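Local coordinates for protein 2-oxoglutarate dehydrogenase E3 component (Thermus thermophilus, PDB 2YQU) that probably transfers electrons from dihydrolipoyl groups to NAD(+) through a bound FAD and a redox-active disulfide, as the E3 component of 2-oxoglutarate dehydrogenase, at residues P145-D150 against V256-G261. Residues are numbered along the deposited sequence; the frame is centred on the assembly and turned at random.
Sequences PWAQVD and VLVAVG
D150 OD2 accepts three backbone hydrogen bonds, from the amides of E152, R153 and V154. These bonds probably hold the chain as it runs from D150 into strand 154-155. The contact with 256-261 itself is apolar and centres on V258. A147 CB lies against both methyls of V258, with V258 CG1 at 4.2 Å. V149 adds a second touch, from V149 CG2 to V258 CG2 at 4.2 Å. V258 has CG1 anti to the backbone N (chi1 179°) and CG2 anti to the carbonyl carbon. This presents both methyls to the loop, and CG2 is the one that meets V149. The chain passes from A147 to V149 through an inverse gamma turn centred on Q148, and the V149 N to A147 O bond is weak. Q148 points away from the strand. W146 makes a looser approach: W146 CH2 stays 4.6 Å from V260 CG1. Backbone bonds of W146 and Q148 to V234 tie the loop to strand 231-237. V154 also touches both V149 and V258. Strand 255-258 lies between 154-155 and 169-173 in a parallel sheet. Its chain continues to G261, a predicted NAD(+)-binding residue. The arrangement is a loop packed on the sheet of the Rossmann-type NAD(+)-binding domain of this pyridine nucleotide-disulfide oxidoreductase.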
loop_
_atom_site.group_PDB
_atom_site.type_symbol
_atom_site.label_atom_id
_atom_site.label_comp_id
_atom_site.label_asym_id
_atom_site.label_seq_id
_atom_site.Cartn_x
_atom_site.Cartn_y
_atom_site.Cartn_z
ATOM N N PRO A 145 29.421 -10.085 -26.034
ATOM C CA PRO A 145 30.332 -9.624 -27.093
ATOM C C PRO A 145 29.635 -9.253 -28.408
ATOM O O PRO A 145 30.172 -8.434 -29.152
ATOM C CB PRO A 145 31.286 -10.810 -27.288
ATOM C CG PRO A 145 31.140 -11.640 -26.077
ATOM C CD PRO A 145 29.735 -11.455 -25.588
ATOM N N TRP A 146 28.460 -9.822 -28.670
ATOM C CA TRP A 146 27.702 -9.509 -29.888
ATOM C C TRP A 146 26.953 -8.179 -29.821
ATOM O O TRP A 146 26.469 -7.697 -30.839
ATOM C CB TRP A 146 26.722 -10.638 -30.249
ATOM C CG TRP A 146 25.902 -11.182 -29.122
ATOM C CD1 TRP A 146 26.106 -12.356 -28.465
ATOM C CD2 TRP A 146 24.738 -10.587 -28.523
ATOM N NE1 TRP A 146 25.149 -12.532 -27.495
ATOM C CE2 TRP A 146 24.295 -11.462 -27.509
ATOM C CE3 TRP A 146 24.022 -9.399 -28.740
ATOM C CZ2 TRP A 146 23.182 -11.194 -26.714
ATOM C CZ3 TRP A 146 22.909 -9.134 -27.949
ATOM C CH2 TRP A 146 22.503 -10.026 -26.952
ATOM N N ALA A 147 26.841 -7.600 -28.629
ATOM C CA ALA A 147 26.208 -6.296 -28.464
ATOM C C ALA A 147 27.249 -5.191 -28.484
ATOM O O ALA A 147 28.036 -5.056 -27.551
ATOM C CB ALA A 147 25.408 -6.251 -27.171
ATOM N N GLN A 148 27.256 -4.412 -29.561
ATOM C CA GLN A 148 28.194 -3.303 -29.705
ATOM C C GLN A 148 27.581 -2.049 -29.090
ATOM O O GLN A 148 26.915 -1.268 -29.764
ATOM C CB GLN A 148 28.558 -3.092 -31.182
ATOM C CG GLN A 148 29.251 -4.306 -31.810
ATOM C CD GLN A 148 29.441 -4.188 -33.314
ATOM O OE1 GLN A 148 29.237 -5.163 -34.043
ATOM N NE2 GLN A 148 29.830 -3.007 -33.779
ATOM N N VAL A 149 27.797 -1.897 -27.791
ATOM C CA VAL A 149 27.284 -0.774 -27.021
ATOM C C VAL A 149 28.202 0.425 -27.219
ATOM O O VAL A 149 29.380 0.372 -26.853
ATOM C CB VAL A 149 27.211 -1.138 -25.517
ATOM C CG1 VAL A 149 26.824 0.075 -24.659
ATOM C CG2 VAL A 149 26.235 -2.278 -25.311
ATOM N N ASP A 150 27.666 1.491 -27.806
ATOM C CA ASP A 150 28.391 2.755 -27.947
ATOM C C ASP A 150 27.884 3.838 -26.974
ATOM O O ASP A 150 28.285 4.994 -27.067
ATOM C CB ASP A 150 28.323 3.251 -29.407
ATOM C CG ASP A 150 26.927 3.667 -29.819
ATOM O OD1 ASP A 150 26.746 4.190 -30.945
ATOM O OD2 ASP A 150 25.941 3.519 -29.071
ATOM N N VAL A 256 18.485 1.169 -28.936
ATOM C CA VAL A 256 18.358 -0.193 -28.454
ATOM C C VAL A 256 18.931 -0.253 -27.052
ATOM O O VAL A 256 20.068 0.150 -26.826
ATOM C CB VAL A 256 19.084 -1.199 -29.367
ATOM C CG1 VAL A 256 19.065 -2.597 -28.764
ATOM C CG2 VAL A 256 18.471 -1.197 -30.753
ATOM N N LEU A 257 18.126 -0.733 -26.110
ATOM C CA LEU A 257 18.551 -0.910 -24.724
ATOM C C LEU A 257 18.975 -2.355 -24.530
ATOM O O LEU A 257 18.182 -3.267 -24.682
ATOM C CB LEU A 257 17.418 -0.566 -23.746
ATOM C CG LEU A 257 17.604 -0.964 -22.269
ATOM C CD1 LEU A 257 18.885 -0.406 -21.704
ATOM C CD2 LEU A 257 16.426 -0.476 -21.428
ATOM N N VAL A 258 20.238 -2.551 -24.180
ATOM C CA VAL A 258 20.765 -3.873 -23.895
ATOM C C VAL A 258 20.638 -4.091 -22.387
ATOM O O VAL A 258 21.391 -3.516 -21.615
ATOM C CB VAL A 258 22.230 -3.986 -24.367
ATOM C CG1 VAL A 258 22.811 -5.367 -24.038
ATOM C CG2 VAL A 258 22.308 -3.706 -25.868
ATOM N N ALA A 259 19.661 -4.903 -21.990
ATOM C CA ALA A 259 19.331 -5.169 -20.586
ATOM C C ALA A 259 19.124 -6.670 -20.387
ATOM O O ALA A 259 18.052 -7.117 -19.997
ATOM C CB ALA A 259 18.069 -4.406 -20.193
ATOM N N VAL A 260 20.172 -7.442 -20.661
ATOM C CA VAL A 260 20.120 -8.904 -20.575
ATOM C C VAL A 260 20.626 -9.456 -19.237
ATOM O O VAL A 260 20.789 -10.674 -19.081
ATOM C CB VAL A 260 20.928 -9.547 -21.714
ATOM C CG1 VAL A 260 20.316 -9.169 -23.053
ATOM C CG2 VAL A 260 22.403 -9.115 -21.648
ATOM N N GLY A 261 20.882 -8.565 -18.289
ATOM C CA GLY A 261 21.297 -8.960 -16.955
ATOM C C GLY A 261 22.363 -8.055 -16.400
ATOM O O GLY A 261 22.785 -7.107 -17.049
#